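Side-chain contacts in D-alanyl-d-alanine carboxypeptidase DACD (PDB 5FSR), which removes the terminal D-alanine from peptidoglycan precursors ending in D-alanyl-D-alanine, acting as a serine-type penicillin-binding carboxypeptidase in cell-wall biogenesis: residues P27-P32 / L276-Q281; S39-D44 / G48-A53; Y72-A77 / D140-G145; D121-L126 / P197-M202. All coordinates share one frame; numbering follows the deposited sequence.

Interaction 1. Residues P27-P32 / L276-Q281; sequences PFSPQP and LRWGQQ
W278, on the helix 265-282 that packs against the antiparallel sheet of this penicillin-binding protein, reaches out to the extended, proline-rich run from S29 to P32. Its CG stands anti to the backbone N (chi1 175°), which sends the indole away from the helix with the CZ2 corner facing the loop. That corner does most of the touching. P30 O comes to it edge-on, near the ring plane, with 3.7 Å between P30 O and W278 CZ2. P32 approaches differently: its CA lies 3.8 Å from W278 CZ2, off the indole plane. The P30 ring adds a looser apolar touch, its CG 4.4 Å from W278 CZ2. The orientation of P30 O is tied to its neighbour, since S29 OG donates to it at 3.2 Å, in the carbonyl plane and on a lone pair. At this surface site W278 also meets F283 edge-to-face, and F28 forms a cation-pi contact with R357 of the C-terminal domain. On the nitrogen side of the indole a water lies in the ring plane, accepting from W278 NE1 at 2.9 Å and donating to Q31 O at 2.8 Å.

Interaction 2. Residues S39-D44 / G48-A53; sequences SWVLMD and GQILTA
L42 uses both its backbone groups on the opposing strand. Its N donates to T52 O at 3.0 Å in a nearly straight bond (173° at the hydrogen), and L42 O accepts from L51 N at 2.9 Å along a more bent path (142°). D44 is held twice as well: D44 N donates to Q49 O at 2.9 Å, while D44 O takes G48 N at 2.8 Å from above the carbonyl plane rather than on a lone pair. These bonds close an antiparallel beta hairpin with a beta bulge, for L42 pairs with T52 but M43 with I50, and L51 is the extra residue. The far edge of 39-44 is satisfied by strand 253-262, where S39, V41 and M43 bond to M260, V258 and I256. D44, with CG anti to the backbone N (chi1 176°), has OD2 accepting from T47 OG1 and OD1 from T285 OG1; T47 OG1 also pairs with Q49 N. Apolar side chains fill in beside the polar ladder: L42 CD2 meets L51 CD2 at 4.0 Å, the two leucines lying obliquely across each other. W40 lays one indole face over A53 C, and W40 O lies 3.1 Å from A53 CA in a CA-H...O contact.

Interaction 3. Residues Y72-A77 / D140-G145; sequences YVVDRA and DYIAGG
Helix 66-79, whose first turn carries K67 of the SxxK motif (S64 to K67, probably the acyl-ester serine and the proton acceptor), is packed here by the last turn of helix 132-143. One side chain, I142, carries that turn's share of the contact, and it is purely apolar. I142 has CG1 anti to the carbonyl carbon (chi1 -67°) and chi2 extended, which drives CD1 forward onto V74. The closest approach is I142 CD1 to V74 CG2 at 3.6 Å, and the same methyl lies 4.0 Å from V74 CA; the two side chains cross at about a right angle. The other branch, I142 CG2, drops between V73 and A77, one turn apart: it is 4.2 Å from V73 CG1 and 4.2 Å from A77 CB. On helix 66-79 itself, R76 forms a side-on salt bridge with D75, NE at 2.9 Å and NH2 at 2.6 Å both donating to D75 OD1, while D75 OD2 accepts from E196 N. Beyond I142 the chain leaves the helix at G144, with positive phi, and G145 takes the N-cap position of helix 146-159. That next helix covers V73 with F149 and M152, helix 197-201 lays F199 on V74, and I83 of the following loop touches A77.

Interaction 4. Residues D121-L126 / P197-M202; sequences DLSRGL and PEFYHM
Van der Waals packing joins S123 and R124 to M202 and F199. The M202 chain is extended beyond CG, laying its thioether across the helix: SD rests 3.7 Å from S123 CB, and CE reaches R124 CG at 3.7 Å. R124 and M202 cross at about a right angle, the M202 methyl meeting the aliphatic part of the arginine. F199, with CG anti to the backbone N (chi1 -158°), turns its ring back toward helix 119-127; CE2 comes within 3.5 Å of S123 OG and 3.8 Å of S123 CB. Polar interactions stay on each side of the contact. The hydroxyl of S123, though against F199, is bonded to V119 O one turn back in its own helix. M202 N donates to F199 O at 3.0 Å, and Y200 OH pairs with D230 OD1. Charges pair within helix 119-127: D121 OD1 lies over a face of the R124 guanidinium, 3.5 Å from NH1, with no N-H directed at it; R124 NE also has a long, weak ion pair with E205 OE1. F199 also packs on D75 of helix 66-79, its side chain about 10 Å from that of K67. This is the helical part of the penicillin-binding fold: helix 119-127 leads into the S130-containing SxN motif, and its G125 is backbone-bonded to G131.

In the fold
The contacts form two pairs on opposite sides of the chain's centre. Interactions 1 and 2, centres 11 Å apart, touch where W278 of helix 265-282 reaches T52 on the edge strand and L42 on the strand beside it. Interactions 3 and 4, centres 13 Å apart, meet through V74, which touches both F199 and S123. The two pairs are separated by 26 to 38 Å between centres. Along the chain interaction 1 encloses all the others; interaction 2 closes before interactions 3 and 4 begin, and these two interleave. Interactions 1 and 2 thus join the sheet to helix 265-282, and interactions 3 and 4 bind the helices round helix 66-79, which carries the probably catalytic K67.

Interaction 1. Residues P27-P32 / L276-Q281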
loop_
_atom_site.group_PDB
_atom_site.type_symbol
_atom_site.label_atom_id
_atom_site.label_comp_id
_atom_site.label_asym_id
_atom_site.label_seq_id
_atom_site.Cartn_x
_atom_site.Cartn_y
_atom_site.Cartn_z
ATOM N N PRO A 27 6.457 -21.881 -8.452
ATOM C CA PRO A 27 7.141 -22.902 -9.227
ATOM C C PRO A 27 7.154 -22.513 -10.691
ATOM O O PRO A 27 6.188 -21.893 -11.173
ATOM C CB PRO A 27 6.250 -24.126 -9.020
ATOM C CG PRO A 27 4.874 -23.563 -8.969
ATOM C CD PRO A 27 5.014 -22.206 -8.310
ATOM N N PHE A 28 8.236 -22.863 -11.395
ATOM C CA PHE A 28 8.352 -22.557 -12.818
ATOM C C PHE A 28 8.122 -21.056 -13.173
ATOM O O PHE A 28 7.583 -20.710 -14.233
ATOM C CB PHE A 28 7.419 -23.491 -13.598
ATOM C CG PHE A 28 7.810 -24.941 -13.491
ATOM C CD1 PHE A 28 8.934 -25.405 -14.158
ATOM C CD2 PHE A 28 7.074 -25.831 -12.723
ATOM C CE1 PHE A 28 9.315 -26.722 -14.069
ATOM C CE2 PHE A 28 7.455 -27.162 -12.633
ATOM C CZ PHE A 28 8.579 -27.600 -13.302
ATOM N N SER A 29 8.536 -20.171 -12.277
ATOM C CA SER A 29 8.371 -18.744 -12.507
ATOM C C SER A 29 9.370 -18.308 -13.558
ATOM O O SER A 29 10.552 -18.551 -13.395
ATOM C CB SER A 29 8.615 -17.968 -11.236
ATOM O OG SER A 29 8.767 -16.591 -11.530
ATOM N N PRO A 30 8.910 -17.645 -14.629
ATOM C CA PRO A 30 9.890 -17.133 -15.611
ATOM C C PRO A 30 10.913 -16.130 -15.005
ATOM O O PRO A 30 10.769 -15.689 -13.869
ATOM C CB PRO A 30 9.015 -16.469 -16.681
ATOM C CG PRO A 30 7.728 -16.132 -15.992
ATOM C CD PRO A 30 7.562 -17.075 -14.829
ATOM N N GLN A 31 11.953 -15.823 -15.763
ATOM C CA GLN A 31 13.049 -14.986 -15.290
ATOM C C GLN A 31 12.560 -13.565 -15.086
ATOM O O GLN A 31 11.889 -13.053 -15.965
ATOM C CB GLN A 31 14.170 -14.959 -16.327
ATOM C CG GLN A 31 15.372 -14.104 -15.930
ATOM C CD GLN A 31 16.403 -13.955 -17.037
ATOM O OE1 GLN A 31 16.263 -14.501 -18.136
ATOM N NE2 GLN A 31 17.438 -13.188 -16.752
ATOM N N PRO A 32 12.909 -12.925 -13.951
ATOM C CA PRO A 32 12.462 -11.514 -13.710
ATOM C C PRO A 32 13.194 -10.525 -14.590
ATOM O O PRO A 32 14.334 -10.785 -14.966
ATOM C CB PRO A 32 12.841 -11.239 -12.257
ATOM C CG PRO A 32 13.381 -12.534 -11.697
ATOM C CD PRO A 32 13.764 -13.414 -12.853
ATOM N N LEU A 276 4.797 -4.241 -12.939
ATOM C CA LEU A 276 3.359 -4.505 -13.081
ATOM C C LEU A 276 2.937 -5.085 -14.432
ATOM O O LEU A 276 1.984 -5.847 -14.519
ATOM C CB LEU A 276 2.558 -3.204 -12.890
ATOM C CG LEU A 276 2.485 -2.624 -11.495
ATOM C CD1 LEU A 276 1.968 -1.163 -11.530
ATOM C CD2 LEU A 276 1.615 -3.509 -10.622
ATOM N N ARG A 277 3.599 -4.664 -15.488
ATOM C CA ARG A 277 3.333 -5.259 -16.786
ATOM C C ARG A 277 3.795 -6.724 -16.847
ATOM O O ARG A 277 3.105 -7.557 -17.419
ATOM C CB ARG A 277 3.990 -4.459 -17.907
ATOM C CG ARG A 277 3.240 -4.589 -19.196
ATOM C CD ARG A 277 2.020 -3.691 -19.145
ATOM N NE ARG A 277 1.066 -4.097 -20.184
ATOM C CZ ARG A 277 0.184 -5.110 -20.114
ATOM N NH1 ARG A 277 0.050 -5.841 -19.012
ATOM N NH2 ARG A 277 -0.602 -5.388 -21.168
ATOM N N TRP A 278 4.963 -7.012 -16.269
ATOM C CA TRP A 278 5.520 -8.378 -16.234
ATOM C C TRP A 278 4.666 -9.227 -15.302
ATOM O O TRP A 278 4.449 -10.393 -15.561
ATOM C CB TRP A 278 6.977 -8.352 -15.782
ATOM C CG TRP A 278 7.634 -9.693 -15.600
ATOM C CD1 TRP A 278 8.250 -10.458 -16.572
ATOM C CD2 TRP A 278 7.799 -10.413 -14.362
ATOM N NE1 TRP A 278 8.748 -11.604 -16.010
ATOM C CE2 TRP A 278 8.492 -11.607 -14.664
ATOM C CE3 TRP A 278 7.413 -10.174 -13.043
ATOM C CZ2 TRP A 278 8.824 -12.548 -13.684
ATOM C CZ3 TRP A 278 7.729 -11.119 -12.067
ATOM C CH2 TRP A 278 8.435 -12.275 -12.385
ATOM N N GLY A 279 4.158 -8.619 -14.234
ATOM C CA GLY A 279 3.212 -9.293 -13.385
ATOM C C GLY A 279 1.961 -9.680 -14.132
ATOM O O GLY A 279 1.514 -10.828 -14.042
ATOM N N GLN A 280 1.418 -8.734 -14.896
ATOM C CA GLN A 280 0.073 -8.858 -15.498
ATOM C C GLN A 280 0.003 -9.867 -16.628
ATOM O O GLN A 280 -0.998 -10.561 -16.755
ATOM C CB GLN A 280 -0.497 -7.489 -15.979
ATOM C CG GLN A 280 -1.381 -6.840 -14.928
ATOM C CD GLN A 280 -1.773 -5.388 -15.223
ATOM O OE1 GLN A 280 -1.996 -4.999 -16.375
ATOM N NE2 GLN A 280 -1.890 -4.577 -14.147
ATOM N N GLN A 281 1.060 -9.920 -17.437
ATOM C CA GLN A 281 1.110 -10.751 -18.633
ATOM C C GLN A 281 1.497 -12.216 -18.386
ATOM O O GLN A 281 1.030 -13.096 -19.098
ATOM C CB GLN A 281 2.094 -10.146 -19.613
ATOM C CG GLN A 281 1.706 -8.761 -20.084
ATOM C CD GLN A 281 2.803 -8.143 -20.912
ATOM O OE1 GLN A 281 3.807 -7.694 -20.368
ATOM N NE2 GLN A 281 2.632 -8.132 -22.223
HETATM O O HOH W 1 9.983 -13.356 -17.991
#

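Interaction 2. Residues S39-D44 / G48-A53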
loop_
_atom_site.group_PDB
_atom_site.type_symbol
_atom_site.label_atom_id
_atom_site.label_comp_id
_atom_site.label_asym_id
_atom_site.label_seq_id
_atom_site.Cartn_x
_atom_site.Cartn_y
_atom_site.Cartn_z
ATOM N N SER A 39 15.773 -0.942 -4.459
ATOM C CA SER A 39 14.950 -1.995 -3.892
ATOM C C SER A 39 13.631 -2.083 -4.614
ATOM O O SER A 39 13.187 -1.093 -5.208
ATOM C CB SER A 39 14.679 -1.704 -2.431
ATOM O OG SER A 39 15.905 -1.651 -1.742
ATOM N N TRP A 40 13.019 -3.280 -4.591
ATOM C CA TRP A 40 11.697 -3.497 -5.211
ATOM C C TRP A 40 10.950 -4.745 -4.713
ATOM O O TRP A 40 11.548 -5.721 -4.267
ATOM C CB TRP A 40 11.764 -3.468 -6.735
ATOM C CG TRP A 40 12.554 -4.606 -7.365
ATOM C CD1 TRP A 40 12.039 -5.729 -7.933
ATOM C CD2 TRP A 40 13.989 -4.721 -7.474
ATOM N NE1 TRP A 40 13.055 -6.528 -8.399
ATOM C CE2 TRP A 40 14.258 -5.936 -8.132
ATOM C CE3 TRP A 40 15.069 -3.912 -7.079
ATOM C CZ2 TRP A 40 15.560 -6.366 -8.413
ATOM C CZ3 TRP A 40 16.381 -4.338 -7.359
ATOM C CH2 TRP A 40 16.611 -5.560 -8.019
ATOM N N VAL A 41 9.628 -4.652 -4.779
ATOM C CA VAL A 41 8.708 -5.701 -4.430
ATOM C C VAL A 41 7.518 -5.601 -5.409
ATOM O O VAL A 41 6.951 -4.520 -5.586
ATOM C CB VAL A 41 8.242 -5.533 -2.970
ATOM C CG1 VAL A 41 7.072 -6.468 -2.639
ATOM C CG2 VAL A 41 9.397 -5.802 -2.030
ATOM N N LEU A 42 7.184 -6.704 -6.065
ATOM C CA LEU A 42 5.919 -6.834 -6.792
ATOM C C LEU A 42 5.136 -7.901 -6.056
ATOM O O LEU A 42 5.602 -9.016 -5.927
ATOM C CB LEU A 42 6.158 -7.249 -8.233
ATOM C CG LEU A 42 4.932 -7.543 -9.123
ATOM C CD1 LEU A 42 4.000 -6.351 -9.347
ATOM C CD2 LEU A 42 5.435 -8.090 -10.444
ATOM N N MET A 43 3.971 -7.542 -5.527
ATOM C CA MET A 43 3.228 -8.402 -4.634
ATOM C C MET A 43 1.817 -8.622 -5.157
ATOM O O MET A 43 1.223 -7.729 -5.734
ATOM C CB MET A 43 3.193 -7.786 -3.236
ATOM C CG MET A 43 2.371 -8.559 -2.211
ATOM S SD MET A 43 2.230 -7.763 -0.612
ATOM C CE MET A 43 3.857 -8.006 0.088
ATOM N N ASP A 44 1.281 -9.813 -4.915
ATOM C CA ASP A 44 -0.120 -10.099 -5.214
ATOM C C ASP A 44 -1.047 -9.699 -4.065
ATOM O O ASP A 44 -0.734 -9.901 -2.887
ATOM C CB ASP A 44 -0.291 -11.596 -5.530
ATOM C CG ASP A 44 -1.716 -11.973 -5.739
ATOM O OD1 ASP A 44 -2.255 -11.534 -6.781
ATOM O OD2 ASP A 44 -2.282 -12.667 -4.848
ATOM N N GLY A 48 -0.880 -11.975 -0.938
ATOM C CA GLY A 48 0.326 -11.421 -0.361
ATOM C C GLY A 48 1.625 -12.030 -0.841
ATOM O O GLY A 48 2.691 -11.734 -0.279
ATOM N N GLN A 49 1.546 -12.858 -1.885
ATOM C CA GLN A 49 2.690 -13.513 -2.461
ATOM C C GLN A 49 3.605 -12.566 -3.273
ATOM O O GLN A 49 3.162 -11.868 -4.190
ATOM C CB GLN A 49 2.150 -14.615 -3.387
ATOM C CG GLN A 49 3.236 -15.370 -4.191
ATOM C CD GLN A 49 3.500 -16.770 -3.642
ATOM O OE1 GLN A 49 2.606 -17.643 -3.620
ATOM N NE2 GLN A 49 4.752 -17.012 -3.230
ATOM N N ILE A 50 4.881 -12.557 -2.937
ATOM C CA ILE A 50 5.890 -11.841 -3.706
ATOM C C ILE A 50 6.215 -12.560 -5.021
ATOM O O ILE A 50 6.759 -13.657 -5.004
ATOM C CB ILE A 50 7.189 -11.650 -2.870
ATOM C CG1 ILE A 50 6.909 -10.689 -1.712
ATOM C CG2 ILE A 50 8.327 -11.080 -3.713
ATOM C CD1 ILE A 50 8.008 -10.662 -0.662
ATOM N N LEU A 51 5.876 -11.911 -6.144
ATOM C CA LEU A 51 6.204 -12.370 -7.485
ATOM C C LEU A 51 7.674 -12.150 -7.873
ATOM O O LEU A 51 8.239 -12.964 -8.591
ATOM C CB LEU A 51 5.300 -11.694 -8.529
ATOM C CG LEU A 51 3.837 -12.154 -8.719
ATOM C CD1 LEU A 51 3.036 -12.066 -7.433
ATOM C CD2 LEU A 51 3.136 -11.354 -9.818
ATOM N N THR A 52 8.260 -11.015 -7.482
ATOM C CA THR A 52 9.719 -10.788 -7.564
ATOM C C THR A 52 10.132 -9.659 -6.610
ATOM O O THR A 52 9.286 -8.880 -6.152
ATOM C CB THR A 52 10.204 -10.520 -9.015
ATOM O OG1 THR A 52 11.634 -10.643 -9.097
ATOM C CG2 THR A 52 9.732 -9.149 -9.544
ATOM N N ALA A 53 11.422 -9.577 -6.299
ATOM C CA ALA A 53 11.908 -8.646 -5.288
ATOM C C ALA A 53 13.425 -8.577 -5.217
ATOM O O ALA A 53 14.066 -9.593 -5.297
ATOM C CB ALA A 53 11.361 -9.011 -3.910
#

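Interaction 3. Residues Y72-A77 / D140-G145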
loop_
_atom_site.group_PDB
_atom_site.type_symbol
_atom_site.label_atom_id
_atom_site.label_comp_id
_atom_site.label_asym_id
_atom_site.label_seq_id
_atom_site.Cartn_x
_atom_site.Cartn_y
_atom_site.Cartn_z
ATOM N N TYR A 72 -3.586 5.314 7.212
ATOM C CA TYR A 72 -4.001 4.016 7.707
ATOM C C TYR A 72 -4.536 4.173 9.099
ATOM O O TYR A 72 -5.597 3.639 9.381
ATOM C CB TYR A 72 -2.878 2.947 7.643
ATOM C CG TYR A 72 -3.428 1.560 7.940
ATOM C CD1 TYR A 72 -4.259 0.912 7.032
ATOM C CD2 TYR A 72 -3.150 0.913 9.128
ATOM C CE1 TYR A 72 -4.796 -0.338 7.303
ATOM C CE2 TYR A 72 -3.679 -0.350 9.407
ATOM C CZ TYR A 72 -4.499 -0.974 8.477
ATOM O OH TYR A 72 -5.041 -2.206 8.757
ATOM N N VAL A 73 -3.829 4.903 9.966
ATOM C CA VAL A 73 -4.401 5.214 11.312
ATOM C C VAL A 73 -5.797 5.868 11.196
ATOM O O VAL A 73 -6.705 5.500 11.931
ATOM C CB VAL A 73 -3.473 6.104 12.190
ATOM C CG1 VAL A 73 -4.171 6.486 13.483
ATOM C CG2 VAL A 73 -2.164 5.391 12.520
ATOM N N VAL A 74 -5.975 6.778 10.235
ATOM C CA VAL A 74 -7.279 7.434 10.015
ATOM C C VAL A 74 -8.344 6.439 9.620
ATOM O O VAL A 74 -9.442 6.471 10.174
ATOM C CB VAL A 74 -7.246 8.566 8.941
ATOM C CG1 VAL A 74 -8.646 9.157 8.733
ATOM C CG2 VAL A 74 -6.251 9.658 9.342
ATOM N N ASP A 75 -8.010 5.588 8.643
ATOM C CA ASP A 75 -8.860 4.458 8.247
ATOM C C ASP A 75 -9.273 3.603 9.441
ATOM O O ASP A 75 -10.447 3.263 9.587
ATOM C CB ASP A 75 -8.130 3.610 7.184
ATOM C CG ASP A 75 -8.895 2.361 6.779
ATOM O OD1 ASP A 75 -9.032 1.437 7.622
ATOM O OD2 ASP A 75 -9.324 2.294 5.609
ATOM N N ARG A 76 -8.312 3.237 10.274
ATOM C CA ARG A 76 -8.591 2.331 11.416
ATOM C C ARG A 76 -9.396 3.035 12.489
ATOM O O ARG A 76 -10.192 2.407 13.173
ATOM C CB ARG A 76 -7.299 1.790 12.039
ATOM C CG ARG A 76 -6.401 0.965 11.108
ATOM C CD ARG A 76 -7.011 -0.382 10.790
ATOM N NE ARG A 76 -7.906 -0.294 9.631
ATOM C CZ ARG A 76 -8.690 -1.277 9.214
ATOM N NH1 ARG A 76 -8.744 -2.434 9.881
ATOM N NH2 ARG A 76 -9.448 -1.101 8.146
ATOM N N ALA A 77 -9.210 4.362 12.614
ATOM C CA ALA A 77 -10.050 5.166 13.507
ATOM C C ALA A 77 -11.496 5.186 13.047
ATOM O O ALA A 77 -12.390 5.077 13.852
ATOM C CB ALA A 77 -9.488 6.568 13.652
ATOM N N ASP A 140 -4.089 15.526 15.783
ATOM C CA ASP A 140 -4.678 16.150 17.014
ATOM C C ASP A 140 -6.077 15.655 17.250
ATOM O O ASP A 140 -6.417 15.295 18.368
ATOM C CB ASP A 140 -4.657 17.703 16.956
ATOM C CG ASP A 140 -3.251 18.253 16.964
ATOM O OD1 ASP A 140 -2.339 17.474 17.309
ATOM O OD2 ASP A 140 -3.019 19.419 16.608
ATOM N N TYR A 141 -6.886 15.584 16.199
ATOM C CA TYR A 141 -8.258 15.092 16.386
ATOM C C TYR A 141 -8.282 13.622 16.859
ATOM O O TYR A 141 -9.019 13.300 17.803
ATOM C CB TYR A 141 -9.113 15.230 15.121
ATOM C CG TYR A 141 -10.582 14.910 15.346
ATOM C CD1 TYR A 141 -11.353 15.661 16.233
ATOM C CD2 TYR A 141 -11.211 13.889 14.639
ATOM C CE1 TYR A 141 -12.702 15.385 16.417
ATOM C CE2 TYR A 141 -12.561 13.606 14.807
ATOM C CZ TYR A 141 -13.303 14.353 15.692
ATOM O OH TYR A 141 -14.640 14.082 15.861
ATOM N N ILE A 142 -7.457 12.771 16.243
ATOM C CA ILE A 142 -7.494 11.317 16.498
ATOM C C ILE A 142 -6.855 10.861 17.822
ATOM O O ILE A 142 -7.436 10.076 18.550
ATOM C CB ILE A 142 -6.903 10.520 15.307
ATOM C CG1 ILE A 142 -7.802 10.683 14.093
ATOM C CG2 ILE A 142 -6.796 9.020 15.645
ATOM C CD1 ILE A 142 -7.149 10.300 12.789
ATOM N N ALA A 143 -5.663 11.337 18.121
ATOM C CA ALA A 143 -4.971 10.936 19.345
ATOM C C ALA A 143 -4.902 12.002 20.454
ATOM O O ALA A 143 -4.467 11.721 21.552
ATOM C CB ALA A 143 -3.572 10.486 18.978
ATOM N N GLY A 144 -5.328 13.228 20.166
ATOM C CA GLY A 144 -5.162 14.338 21.099
ATOM C C GLY A 144 -3.853 15.073 20.868
ATOM O O GLY A 144 -3.668 16.163 21.415
ATOM N N GLY A 145 -2.955 14.504 20.058
ATOM C CA GLY A 145 -1.664 15.112 19.792
ATOM C C GLY A 145 -0.696 14.360 18.878
ATOM O O GLY A 145 -0.828 13.138 18.633
#

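Interaction 4. Residues D121-L126 / P197-M202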
loop_
_atom_site.group_PDB
_atom_site.type_symbol
_atom_site.label_atom_id
_atom_site.label_comp_id
_atom_site.label_asym_id
_atom_site.label_seq_id
_atom_site.Cartn_x
_atom_site.Cartn_y
_atom_site.Cartn_z
ATOM N N ASP A 121 -12.797 15.524 4.129
ATOM C CA ASP A 121 -12.032 16.530 3.375
ATOM C C ASP A 121 -10.596 16.659 3.865
ATOM O O ASP A 121 -9.733 16.991 3.068
ATOM C CB ASP A 121 -12.706 17.909 3.362
ATOM C CG ASP A 121 -14.027 17.896 2.661
ATOM O OD1 ASP A 121 -14.303 16.967 1.861
ATOM O OD2 ASP A 121 -14.798 18.796 2.926
ATOM N N LEU A 122 -10.336 16.377 5.142
ATOM C CA LEU A 122 -8.964 16.299 5.629
ATOM C C LEU A 122 -8.196 15.040 5.043
ATOM O O LEU A 122 -7.008 15.116 4.723
ATOM C CB LEU A 122 -8.937 16.274 7.164
ATOM C CG LEU A 122 -9.183 17.556 7.963
ATOM C CD1 LEU A 122 -9.511 17.266 9.428
ATOM C CD2 LEU A 122 -7.974 18.482 7.870
ATOM N N SER A 123 -8.887 13.902 4.977
ATOM C CA SER A 123 -8.393 12.677 4.323
ATOM C C SER A 123 -8.081 12.927 2.840
ATOM O O SER A 123 -7.083 12.489 2.338
ATOM C CB SER A 123 -9.398 11.525 4.494
ATOM O OG SER A 123 -9.696 11.302 5.863
ATOM N N ARG A 124 -8.904 13.711 2.156
ATOM C CA ARG A 124 -8.574 14.084 0.765
ATOM C C ARG A 124 -7.326 14.978 0.674
ATOM O O ARG A 124 -6.465 14.744 -0.148
ATOM C CB ARG A 124 -9.768 14.751 0.077
ATOM C CG ARG A 124 -11.018 13.885 -0.010
ATOM C CD ARG A 124 -11.944 14.388 -1.115
ATOM N NE ARG A 124 -13.306 13.865 -0.892
ATOM C CZ ARG A 124 -14.452 14.526 -1.050
ATOM N NH1 ARG A 124 -14.489 15.819 -1.421
ATOM N NH2 ARG A 124 -15.602 13.882 -0.813
ATOM N N GLY A 125 -7.228 15.972 1.542
ATOM C CA GLY A 125 -6.020 16.804 1.619
ATOM C C GLY A 125 -4.732 16.025 1.872
ATOM O O GLY A 125 -3.694 16.316 1.299
ATOM N N LEU A 126 -4.803 15.068 2.786
ATOM C CA LEU A 126 -3.710 14.096 3.052
ATOM C C LEU A 126 -3.318 13.331 1.786
ATOM O O LEU A 126 -2.163 13.274 1.408
ATOM C CB LEU A 126 -4.161 13.089 4.122
ATOM C CG LEU A 126 -3.318 11.826 4.412
ATOM C CD1 LEU A 126 -2.088 12.208 5.196
ATOM C CD2 LEU A 126 -4.113 10.795 5.176
ATOM N N PRO A 197 -13.542 0.650 2.371
ATOM C CA PRO A 197 -13.543 0.736 0.883
ATOM C C PRO A 197 -13.411 2.154 0.298
ATOM O O PRO A 197 -12.604 2.371 -0.630
ATOM C CB PRO A 197 -14.888 0.080 0.484
ATOM C CG PRO A 197 -15.235 -0.822 1.636
ATOM C CD PRO A 197 -14.662 -0.171 2.877
ATOM N N GLU A 198 -14.169 3.098 0.865
ATOM C CA GLU A 198 -14.183 4.482 0.390
ATOM C C GLU A 198 -12.986 5.266 0.858
ATOM O O GLU A 198 -12.792 6.393 0.427
ATOM C CB GLU A 198 -15.473 5.226 0.798
ATOM C CG GLU A 198 -16.784 4.450 0.635
ATOM C CD GLU A 198 -16.941 3.679 -0.669
ATOM O OE1 GLU A 198 -16.352 4.024 -1.737
ATOM O OE2 GLU A 198 -17.698 2.691 -0.608
ATOM N N PHE A 199 -12.177 4.713 1.747
ATOM C CA PHE A 199 -10.960 5.394 2.082
ATOM C C PHE A 199 -9.994 5.178 0.939
ATOM O O PHE A 199 -9.524 6.166 0.322
ATOM C CB PHE A 199 -10.380 4.928 3.385
ATOM C CG PHE A 199 -9.470 5.909 3.979
ATOM C CD1 PHE A 199 -8.126 5.920 3.645
ATOM C CD2 PHE A 199 -9.979 6.907 4.831
ATOM C CE1 PHE A 199 -7.279 6.874 4.197
ATOM C CE2 PHE A 199 -9.158 7.869 5.352
ATOM C CZ PHE A 199 -7.807 7.843 5.049
ATOM N N TYR A 200 -9.757 3.913 0.598
ATOM C CA TYR A 200 -8.776 3.589 -0.426
ATOM C C TYR A 200 -9.106 4.340 -1.717
ATOM O O TYR A 200 -8.186 4.807 -2.372
ATOM C CB TYR A 200 -8.612 2.064 -0.700
ATOM C CG TYR A 200 -7.613 1.844 -1.820
ATOM C CD1 TYR A 200 -6.295 2.241 -1.671
ATOM C CD2 TYR A 200 -8.005 1.339 -3.069
ATOM C CE1 TYR A 200 -5.378 2.111 -2.696
ATOM C CE2 TYR A 200 -7.084 1.210 -4.119
ATOM C CZ TYR A 200 -5.772 1.576 -3.921
ATOM O OH TYR A 200 -4.806 1.468 -4.923
ATOM N N HIS A 201 -10.397 4.432 -2.079
ATOM C CA HIS A 201 -10.833 5.105 -3.316
ATOM C C HIS A 201 -10.294 6.535 -3.481
ATOM O O HIS A 201 -10.028 6.962 -4.593
ATOM C CB HIS A 201 -12.361 5.126 -3.462
ATOM C CG HIS A 201 -12.814 5.392 -4.862
ATOM N ND1 HIS A 201 -13.102 6.654 -5.323
ATOM C CD2 HIS A 201 -12.966 4.560 -5.921
ATOM C CE1 HIS A 201 -13.438 6.591 -6.599
ATOM N NE2 HIS A 201 -13.362 5.332 -6.986
ATOM N N MET A 202 -10.065 7.239 -2.377
ATOM C CA MET A 202 -9.499 8.588 -2.420
ATOM C C MET A 202 -8.095 8.626 -3.014
ATOM O O MET A 202 -7.639 9.716 -3.419
ATOM C CB MET A 202 -9.458 9.223 -1.024
ATOM C CG MET A 202 -10.801 9.475 -0.363
ATOM S SD MET A 202 -10.568 10.226 1.269
ATOM C CE MET A 202 -12.238 10.763 1.615
#